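Long-range contacts in hypothetical sugar ABC-transporter sugar binding protein (Arthrobacter globiformis, PDB 7BVT), which probably serves as the extracellular solute-binding component of an ABC transporter, capturing cyclic alpha-maltosyl-1,6-maltose for uptake: residues M145-F151 with F251-G257; D85-L91 with G296-F302. One frame throughout, in Å; residues are numbered along the deposited sequence.

Interaction 1 (M145-F151 with F251-G257); sequences MYNKTLF and FEKGQGG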
ATOM      1  N   MET A 145     -14.421   3.034   2.042  1.00 17.27           N
ATOM      2  CA  MET A 145     -15.446   2.074   2.555  1.00 18.06           C
ATOM      3  C   MET A 145     -16.472   2.854   3.354  1.00 17.83           C
ATOM      4  O   MET A 145     -16.148   3.849   3.981  1.00 17.97           O
ATOM      5  CB  MET A 145     -14.835   1.019   3.459  1.00 20.79           C
ATOM      6  CG  MET A 145     -14.193  -0.097   2.776  1.00 27.21           C
ATOM      7  SD  MET A 145     -13.992  -1.467   3.990  1.00 28.15           S
ATOM      8  CE  MET A 145     -13.341  -2.671   2.831  1.00 33.47           C
ATOM      9  N   TYR A 146     -17.719   2.413   3.299  1.00 18.39           N
ATOM     10  CA  TYR A 146     -18.788   3.121   4.000  1.00 18.20           C
ATOM     11  C   TYR A 146     -19.817   2.128   4.502  1.00 19.17           C
ATOM     12  O   TYR A 146     -19.940   1.015   3.970  1.00 20.99           O
ATOM     13  CB  TYR A 146     -19.399   4.176   3.088  1.00 18.80           C
ATOM     14  CG  TYR A 146     -20.209   3.660   1.939  1.00 18.81           C
ATOM     15  CD1 TYR A 146     -19.638   3.188   0.768  1.00 19.63           C
ATOM     16  CD2 TYR A 146     -21.608   3.695   2.007  1.00 18.89           C
ATOM     17  CE1 TYR A 146     -20.409   2.719  -0.291  1.00 20.17           C
ATOM     18  CE2 TYR A 146     -22.373   3.302   0.931  1.00 19.97           C
ATOM     19  CZ  TYR A 146     -21.788   2.767  -0.207  1.00 21.10           C
ATOM     20  OH  TYR A 146     -22.588   2.341  -1.258  1.00 23.56           O
ATOM     21  N   ASN A 147     -20.606   2.621   5.439  1.00 18.12           N
ATOM     22  CA  ASN A 147     -21.654   1.817   6.117  1.00 19.90           C
ATOM     23  C   ASN A 147     -22.991   2.146   5.451  1.00 21.66           C
ATOM     24  O   ASN A 147     -23.493   3.268   5.633  1.00 20.37           O
ATOM     25  CB  ASN A 147     -21.637   2.122   7.593  1.00 17.85           C
ATOM     26  CG  ASN A 147     -22.676   1.383   8.418  1.00 19.93           C
ATOM     27  OD1 ASN A 147     -23.734   1.052   7.898  1.00 21.89           O
ATOM     28  ND2 ASN A 147     -22.342   1.147   9.666  1.00 19.80           N
ATOM     29  N   LYS A 148     -23.561   1.187   4.721  1.00 19.96           N
ATOM     30  CA  LYS A 148     -24.768   1.477   3.934  1.00 21.28           C
ATOM     31  C   LYS A 148     -25.934   1.732   4.896  1.00 18.98           C
ATOM     32  O   LYS A 148     -26.795   2.579   4.581  1.00 19.11           O
ATOM     33  CB  LYS A 148     -25.083   0.313   2.990  1.00 22.32           C
ATOM     34  CG  LYS A 148     -24.011  -0.011   1.967  1.00 23.73           C
ATOM     35  CD  LYS A 148     -24.610  -0.817   0.796  1.00 26.34           C
ATOM     36  CE  LYS A 148     -23.548  -1.408  -0.113  1.00 30.88           C
ATOM     37  NZ  LYS A 148     -24.179  -2.152  -1.224  1.00 32.93           N
ATOM     38  N   THR A 149     -26.010   1.005   6.011  1.00 20.66           N
ATOM     39  CA  THR A 149     -27.163   1.144   6.942  1.00 20.26           C
ATOM     40  C   THR A 149     -27.148   2.561   7.532  1.00 22.50           C
ATOM     41  O   THR A 149     -28.212   3.243   7.554  1.00 21.05           O
ATOM     42  CB  THR A 149     -27.119   0.112   8.064  1.00 23.43           C
ATOM     43  OG1 THR A 149     -27.132  -1.119   7.318  1.00 22.80           O
ATOM     44  CG2 THR A 149     -28.270   0.302   9.047  1.00 21.62           C
ATOM     45  N   LEU A 150     -25.971   3.030   7.955  1.00 20.43           N
ATOM     46  CA  LEU A 150     -25.865   4.385   8.549  1.00 22.14           C
ATOM     47  C   LEU A 150     -26.134   5.460   7.491  1.00 20.50           C
ATOM     48  O   LEU A 150     -26.799   6.458   7.809  1.00 19.44           O
ATOM     49  CB  LEU A 150     -24.489   4.560   9.177  1.00 19.21           C
ATOM     50  CG  LEU A 150     -24.302   5.887   9.918  1.00 21.81           C
ATOM     51  CD1 LEU A 150     -25.411   6.095  10.922  1.00 27.85           C
ATOM     52  CD2 LEU A 150     -22.976   5.920  10.625  1.00 21.56           C
ATOM     53  N   PHE A 151     -25.586   5.331   6.277  1.00 20.00           N
ATOM     54  CA  PHE A 151     -25.912   6.221   5.139  1.00 19.51           C
ATOM     55  C   PHE A 151     -27.426   6.302   4.952  1.00 21.18           C
ATOM     56  O   PHE A 151     -27.976   7.370   4.861  1.00 19.91           O
ATOM     57  CB  PHE A 151     -25.343   5.727   3.824  1.00 18.74           C
ATOM     58  CG  PHE A 151     -23.997   6.295   3.435  1.00 17.70           C
ATOM     59  CD1 PHE A 151     -22.927   6.294   4.313  1.00 18.45           C
ATOM     60  CD2 PHE A 151     -23.848   6.789   2.166  1.00 19.50           C
ATOM     61  CE1 PHE A 151     -21.723   6.892   3.927  1.00 20.59           C
ATOM     62  CE2 PHE A 151     -22.613   7.291   1.761  1.00 22.68           C
ATOM     63  CZ  PHE A 151     -21.573   7.315   2.653  1.00 21.58           C
ATOM     64  N   PHE A 251     -15.665   3.962  12.431  1.00 23.65           N
ATOM     65  CA  PHE A 251     -16.277   3.333  11.248  1.00 24.20           C
ATOM     66  C   PHE A 251     -16.231   1.821  11.447  1.00 24.27           C
ATOM     67  O   PHE A 251     -17.251   1.147  11.230  1.00 25.91           O
ATOM     68  CB  PHE A 251     -15.504   3.724   9.979  1.00 22.19           C
ATOM     69  CG  PHE A 251     -15.901   2.895   8.798  1.00 20.11           C
ATOM     70  CD1 PHE A 251     -17.187   2.909   8.289  1.00 18.01           C
ATOM     71  CD2 PHE A 251     -14.989   2.021   8.226  1.00 19.27           C
ATOM     72  CE1 PHE A 251     -17.534   2.116   7.210  1.00 19.96           C
ATOM     73  CE2 PHE A 251     -15.363   1.177   7.214  1.00 19.67           C
ATOM     74  CZ  PHE A 251     -16.633   1.223   6.697  1.00 21.36           C
ATOM     75  N   GLU A 252     -15.064   1.316  11.831  1.00 23.90           N
ATOM     76  CA  GLU A 252     -14.831  -0.143  11.928  1.00 25.83           C
ATOM     77  C   GLU A 252     -15.726  -0.752  13.031  1.00 27.78           C
ATOM     78  O   GLU A 252     -16.155  -1.890  12.846  1.00 27.98           O
ATOM     79  CB  GLU A 252     -13.357  -0.415  12.182  1.00 29.17           C
ATOM     80  CG  GLU A 252     -12.544  -0.114  10.924  1.00 29.24           C
ATOM     81  CD  GLU A 252     -11.047  -0.141  11.092  1.00 32.51           C
ATOM     82  OE1 GLU A 252     -10.564  -0.619  12.115  1.00 34.91           O
ATOM     83  OE2 GLU A 252     -10.369   0.343  10.193  1.00 28.34           O
ATOM     84  N   LYS A 253     -16.032   0.025  14.061  1.00 29.15           N
ATOM     85  CA  LYS A 253     -16.958  -0.333  15.180  1.00 34.89           C
ATOM     86  C   LYS A 253     -18.426  -0.355  14.730  1.00 34.99           C
ATOM     87  O   LYS A 253     -19.256  -0.717  15.556  1.00 35.96           O
ATOM     88  CB  LYS A 253     -16.861   0.696  16.311  1.00 39.08           C
ATOM     89  CG  LYS A 253     -15.587   0.695  17.134  1.00 43.32           C
ATOM     90  CD  LYS A 253     -15.378   2.014  17.851  1.00 49.36           C
ATOM     91  CE  LYS A 253     -14.822   1.903  19.259  1.00 60.80           C
ATOM     92  NZ  LYS A 253     -13.356   2.142  19.310  1.00 64.49           N
ATOM     93  N   GLY A 254     -18.769   0.064  13.504  1.00 30.02           N
ATOM     94  CA  GLY A 254     -20.162   0.264  13.089  1.00 30.53           C
ATOM     95  C   GLY A 254     -20.754   1.504  13.719  1.00 29.08           C
ATOM     96  O   GLY A 254     -21.984   1.598  13.766  1.00 31.71           O
ATOM     97  N   GLN A 255     -19.918   2.454  14.167  1.00 33.34           N
ATOM     98  CA  GLN A 255     -20.365   3.742  14.775  1.00 30.69           C
ATOM     99  C   GLN A 255     -19.935   4.952  13.911  1.00 28.78           C
ATOM    100  O   GLN A 255     -19.824   6.102  14.448  1.00 27.77           O
ATOM    101  CB  GLN A 255     -19.799   3.842  16.185  1.00 32.37           C
ATOM    102  CG  GLN A 255     -20.223   2.723  17.125  1.00 37.02           C
ATOM    103  CD  GLN A 255     -21.723   2.717  17.276  1.00 47.04           C
ATOM    104  OE1 GLN A 255     -22.346   3.747  17.564  1.00 49.08           O
ATOM    105  NE2 GLN A 255     -22.319   1.570  17.002  1.00 49.35           N
ATOM    106  N   GLY A 256     -19.683   4.741  12.622  1.00 24.79           N
ATOM    107  CA  GLY A 256     -19.168   5.824  11.759  1.00 22.37           C
ATOM    108  C   GLY A 256     -19.629   5.662  10.308  1.00 19.73           C
ATOM    109  O   GLY A 256     -19.795   4.546   9.849  1.00 21.35           O
ATOM    110  N   GLY A 257     -19.750   6.747   9.571  1.00 19.57           N
ATOM    111  CA  GLY A 257     -20.177   6.673   8.184  1.00 18.46           C
ATOM    112  C   GLY A 257     -19.184   5.912   7.279  1.00 18.73           C
ATOM    113  O   GLY A 257     -19.635   5.225   6.385  1.00 19.09           O
TER
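Asn147 N donates to Gly257 O across 2.9 Å, N-H...O angle 160°, and this backbone bond ties the end of strand 140-147 to the loop that leads into strand 258-262. The same carbonyl oxygen takes a CA-H...O contact from Tyr146 CA at 3.3 Å and meets the edge of the Phe151 ring, with Gly257 O 3.6 Å from Phe151 CE1. Phe251 lies beside the strand: at its ring edge Phe251 CE1 comes 3.5 Å from Tyr146 C, and the edge faces Asn147 N in the ring plane, while Met145 CB touches Phe251 CZ at 3.7 Å and Met145 O sits over one face of the Phe251 ring. On the helical side Leu150 sends CD2 against the peptide joining Gly256 to Gly257, 3.4 Å from Gly256 C; its CG stands anti to the backbone N (chi1 -176°), which carries the branch toward the loop.

Behind this shell, Asn147 OD1 receives Leu150 N at 3.0 Å, with the donor above the amide carbonyl plane, and Tyr146 CD2 rests over the centre of one Phe151 face. Phe275 meets the Phe251 ring edge-to-face, Asp185 accepts from Phe251 N, and Tyr146 OH bonds to Pro158 O. The arrangement is an asparagine N-cap at a strand-to-helix junction, packed against the type I turn Phe251-Gly254 and the glycine-rich segment after it.

Interaction 2 (D85-L91 with G296-F302); sequences DIAIGDL and GEQAMVF. With GLC (alpha-D-glucopyranose), chain B.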
ATOM      1  N   ASP A  85      18.307 -16.458  -0.062  1.00 19.02           N
ATOM      2  CA  ASP A  85      18.469 -16.167  -1.507  1.00 20.11           C
ATOM      3  C   ASP A  85      17.399 -15.154  -1.923  1.00 18.77           C
ATOM      4  O   ASP A  85      17.715 -14.248  -2.663  1.00 18.28           O
ATOM      5  CB  ASP A  85      18.351 -17.426  -2.335  1.00 21.23           C
ATOM      6  CG  ASP A  85      19.465 -18.373  -1.942  1.00 22.51           C
ATOM      7  OD1 ASP A  85      20.649 -17.899  -1.942  1.00 24.68           O
ATOM      8  OD2 ASP A  85      19.119 -19.533  -1.612  1.00 21.01           O
ATOM      9  N   ILE A  86      16.176 -15.336  -1.456  1.00 16.90           N
ATOM     10  CA  ILE A  86      15.030 -14.419  -1.694  1.00 16.48           C
ATOM     11  C   ILE A  86      14.519 -13.909  -0.342  1.00 18.54           C
ATOM     12  O   ILE A  86      14.164 -14.720   0.558  1.00 18.56           O
ATOM     13  CB  ILE A  86      13.914 -15.071  -2.538  1.00 17.28           C
ATOM     14  CG1 ILE A  86      14.400 -15.541  -3.914  1.00 17.72           C
ATOM     15  CG2 ILE A  86      12.711 -14.179  -2.666  1.00 17.55           C
ATOM     16  CD1 ILE A  86      13.412 -16.432  -4.647  1.00 17.95           C
ATOM     17  N   ALA A  87      14.332 -12.609  -0.219  1.00 16.86           N
ATOM     18  CA  ALA A  87      13.514 -12.024   0.864  1.00 17.35           C
ATOM     19  C   ALA A  87      12.227 -11.437   0.286  1.00 16.80           C
ATOM     20  O   ALA A  87      12.281 -10.764  -0.746  1.00 17.91           O
ATOM     21  CB  ALA A  87      14.280 -10.929   1.565  1.00 18.77           C
ATOM     22  N   ILE A  88      11.107 -11.663   0.926  1.00 17.22           N
ATOM     23  CA  ILE A  88       9.833 -11.029   0.527  1.00 16.50           C
ATOM     24  C   ILE A  88       9.431 -10.103   1.672  1.00 18.93           C
ATOM     25  O   ILE A  88       9.100 -10.589   2.765  1.00 20.09           O
ATOM     26  CB  ILE A  88       8.770 -12.074   0.155  1.00 17.83           C
ATOM     27  CG1 ILE A  88       9.270 -13.004  -0.956  1.00 17.69           C
ATOM     28  CG2 ILE A  88       7.433 -11.433  -0.204  1.00 17.31           C
ATOM     29  CD1 ILE A  88       8.301 -14.044  -1.387  1.00 19.40           C
ATOM     30  N   GLY A  89       9.452  -8.796   1.413  1.00 19.33           N
ATOM     31  CA  GLY A  89       9.275  -7.767   2.439  1.00 18.39           C
ATOM     32  C   GLY A  89       8.207  -6.773   2.085  1.00 17.70           C
ATOM     33  O   GLY A  89       7.707  -6.781   0.971  1.00 17.89           O
ATOM     34  N   ASP A  90       7.912  -5.876   3.000  1.00 18.83           N
ATOM     35  CA  ASP A  90       6.991  -4.762   2.736  1.00 19.65           C
ATOM     36  C   ASP A  90       7.624  -3.821   1.716  1.00 17.60           C
ATOM     37  O   ASP A  90       8.862  -3.684   1.672  1.00 17.64           O
ATOM     38  CB  ASP A  90       6.661  -4.016   4.027  1.00 22.48           C
ATOM     39  CG  ASP A  90       5.649  -2.906   3.696  1.00 26.64           C
ATOM     40  OD1 ASP A  90       4.554  -3.250   3.195  1.00 25.74           O
ATOM     41  OD2 ASP A  90       6.027  -1.706   3.773  1.00 28.78           O
ATOM     42  N   LEU A  91       6.782  -3.135   0.936  1.00 18.50           N
ATOM     43  CA  LEU A  91       7.237  -2.087  -0.023  1.00 18.61           C
ATOM     44  C   LEU A  91       8.316  -1.205   0.590  1.00 17.31           C
ATOM     45  O   LEU A  91       9.411  -1.053  -0.002  1.00 17.32           O
ATOM     46  CB  LEU A  91       6.054  -1.231  -0.452  1.00 18.33           C
ATOM     47  CG  LEU A  91       6.399  -0.168  -1.480  1.00 19.81           C
ATOM     48  CD1 LEU A  91       6.680  -0.800  -2.823  1.00 23.23           C
ATOM     49  CD2 LEU A  91       5.278   0.849  -1.615  1.00 24.10           C
ATOM     50  N   GLY A 296       1.829  -3.745  -0.080  1.00 17.91           N
ATOM     51  CA  GLY A 296       1.999  -5.148  -0.460  1.00 18.22           C
ATOM     52  C   GLY A 296       3.447  -5.586  -0.477  1.00 17.88           C
ATOM     53  O   GLY A 296       4.345  -4.792  -0.096  1.00 17.49           O
ATOM     54  N   GLU A 297       3.662  -6.840  -0.882  1.00 15.07           N
ATOM     55  CA  GLU A 297       4.974  -7.494  -0.710  1.00 15.01           C
ATOM     56  C   GLU A 297       5.808  -7.447  -1.982  1.00 15.06           C
ATOM     57  O   GLU A 297       5.248  -7.620  -3.067  1.00 15.83           O
ATOM     58  CB  GLU A 297       4.761  -8.944  -0.327  1.00 16.42           C
ATOM     59  CG  GLU A 297       4.422  -9.077   1.145  1.00 18.02           C
ATOM     60  CD  GLU A 297       3.029  -8.634   1.567  1.00 16.90           C
ATOM     61  OE1 GLU A 297       2.058  -9.139   1.012  1.00 18.73           O
ATOM     62  OE2 GLU A 297       2.944  -7.751   2.433  1.00 20.47           O
ATOM     63  N   GLN A 298       7.102  -7.246  -1.805  1.00 16.04           N
ATOM     64  CA  GLN A 298       8.085  -7.165  -2.892  1.00 15.46           C
ATOM     65  C   GLN A 298       9.085  -8.305  -2.689  1.00 15.90           C
ATOM     66  O   GLN A 298       9.525  -8.486  -1.555  1.00 17.23           O
ATOM     67  CB  GLN A 298       8.846  -5.848  -2.834  1.00 15.30           C
ATOM     68  CG  GLN A 298       7.993  -4.625  -2.500  1.00 15.11           C
ATOM     69  CD  GLN A 298       6.840  -4.384  -3.425  1.00 14.64           C
ATOM     70  OE1 GLN A 298       7.023  -4.243  -4.639  1.00 16.09           O
ATOM     71  NE2 GLN A 298       5.633  -4.290  -2.895  1.00 15.38           N
ATOM     72  N   ALA A 299       9.536  -8.928  -3.777  1.00 14.53           N
ATOM     73  CA  ALA A 299      10.576  -9.975  -3.673  1.00 15.01           C
ATOM     74  C   ALA A 299      11.897  -9.345  -4.076  1.00 15.83           C
ATOM     75  O   ALA A 299      11.912  -8.581  -5.046  1.00 15.43           O
ATOM     76  CB  ALA A 299      10.210 -11.170  -4.525  1.00 16.58           C
ATOM     77  N   MET A 300      12.950  -9.740  -3.419  1.00 15.79           N
ATOM     78  CA  MET A 300      14.349  -9.268  -3.593  1.00 15.28           C
ATOM     79  C   MET A 300      15.263 -10.505  -3.612  1.00 16.70           C
ATOM     80  O   MET A 300      15.022 -11.412  -2.801  1.00 17.25           O
ATOM     81  CB  MET A 300      14.734  -8.368  -2.429  1.00 15.68           C
ATOM     82  CG  MET A 300      13.949  -7.063  -2.435  1.00 16.39           C
ATOM     83  SD  MET A 300      13.882  -6.371  -0.796  1.00 18.83           S
ATOM     84  CE  MET A 300      12.418  -7.212  -0.166  1.00 18.77           C
ATOM     85  N   VAL A 301      16.232 -10.532  -4.508  1.00 17.14           N
ATOM     86  CA  VAL A 301      17.235 -11.644  -4.606  1.00 17.68           C
ATOM     87  C   VAL A 301      18.564 -11.116  -4.108  1.00 18.12           C
ATOM     88  O   VAL A 301      19.063 -10.127  -4.661  1.00 17.82           O
ATOM     89  CB  VAL A 301      17.337 -12.188  -6.028  1.00 16.14           C
ATOM     90  CG1 VAL A 301      18.498 -13.170  -6.178  1.00 18.28           C
ATOM     91  CG2 VAL A 301      16.034 -12.749  -6.528  1.00 16.28           C
ATOM     92  N   PHE A 302      19.122 -11.693  -3.054  1.00 17.07           N
ATOM     93  CA  PHE A 302      20.452 -11.299  -2.565  1.00 18.71           C
ATOM     94  C   PHE A 302      21.508 -11.902  -3.517  1.00 21.98           C
ATOM     95  O   PHE A 302      21.413 -13.094  -3.864  1.00 24.55           O
ATOM     96  CB  PHE A 302      20.705 -11.765  -1.127  1.00 19.31           C
ATOM     97  CG  PHE A 302      19.983 -10.943  -0.103  1.00 18.66           C
ATOM     98  CD1 PHE A 302      20.438  -9.676   0.221  1.00 19.46           C
ATOM     99  CD2 PHE A 302      18.805 -11.396   0.463  1.00 21.11           C
ATOM    100  CE1 PHE A 302      19.765  -8.915   1.158  1.00 18.40           C
ATOM    101  CE2 PHE A 302      18.121 -10.614   1.388  1.00 19.31           C
ATOM    102  CZ  PHE A 302      18.602  -9.377   1.708  1.00 17.57           C
TER
HETATM  103  C1  GLC B   2      -0.345  -2.145   4.503  1.00 26.87           C
HETATM  104  C2  GLC B   2       0.576  -2.081   3.324  1.00 25.75           C
HETATM  105  C3  GLC B   2       1.881  -1.431   3.710  1.00 25.80           C
HETATM  106  C4  GLC B   2       1.565  -0.063   4.337  1.00 24.40           C
HETATM  107  C5  GLC B   2       0.701  -0.261   5.575  1.00 24.92           C
HETATM  108  C6  GLC B   2       0.338   1.096   6.205  1.00 26.69           C
HETATM  109  O2  GLC B   2       0.667  -3.384   2.776  1.00 25.85           O
HETATM  110  O3  GLC B   2       2.718  -1.332   2.545  1.00 25.47           O
HETATM  111  O4  GLC B   2       2.739   0.607   4.754  1.00 26.87           O
HETATM  112  O5  GLC B   2      -0.505  -0.862   5.171  1.00 24.65           O
HETATM  113  O6  GLC B   2      -0.021   0.863   7.565  1.00 28.65           O
HETATM  114  O   HOH W   1       2.525  -5.036   3.218  1.00 36.49           O
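An antiparallel strand pair, 86-90 with 297-301, forms part of the mixed sheet in one lobe of the solute-binding fold and ends at its glycan pocket. Hydrogen-bonded pairs Ala87-Met300 and Gly89-Gln298 alternate with non-hydrogen-bonded Ile86-Val301 and Ile88-Ala299; Gln298 N reaches Gly89 O at 2.9 Å, and Phe302 N to Asp85 O extends the pairing.

Ile86, Ile88, Ala299 and Val301 share one face, where Ile88 CG1 touches Ala299 CB; toward the pocket end Ile88 CG2 crosses Glu297 CB at about a right angle, 3.7 Å away. Ala87, Gln298 and Met300 take the other face, and Phe302 CE2 lies 3.9 Å from Ala87 CB. Met300, bent at chi3 (-87°), brings CE back to 3.7 Å from Gly89 N, where a side chain on Gly89 would be tight. Gln298 folds back at chi2 (-57°), laying CG against Leu91 CA; its amide crosses Leu91 obliquely, CD and NE2 each 3.6 Å from Leu91 CD1. Gln298 NE2 donates to Gly296 O from above the carbonyl plane at 3.1 Å, and Leu91 N adds a weak bond to Gly296 O. A leucine in place of Gln298 would probably leave Gly296 O without its amide donor, with only the weak Leu91 N bond remaining among these contacts.

Asp90 OD1 accepts from glucose O3 at 2.7 Å; Gly296 N gives a weak bond to glucose O2, and a water bonded to that O2 donates to Asp90 OD1 and Glu297 OE2. Tyr35 OH bonds Glu297 OE2, and Arg371 and Asn140 also bind this sugar. Strand 28-34 pairs with 86-90 on its other edge; helix 306-319 packs on Ile86, Ala299 and Val301, and helix 94-100 on Gln298, Met300 and Phe302.

Both contacts are buried and reach the same mixed sheet, in which strands 140-147 and 292-301 are neighbours, yet they lie on opposite sides of the chain's centre, their own centres 35 Å apart. Interaction 2 joins two strands along their length, through repeated backbone bonds with mostly apolar side chains on both faces, and its polar end enters the sugar site. In interaction 1 only the strand 140-147 side is part of the sheet; a strand end and helix start meet an irregular loop through a single backbone bond across the segments, aromatic and aliphatic packing, and glycines. The segments 145-151 and 251-257 both fall within the chain between 85-91 and 296-302.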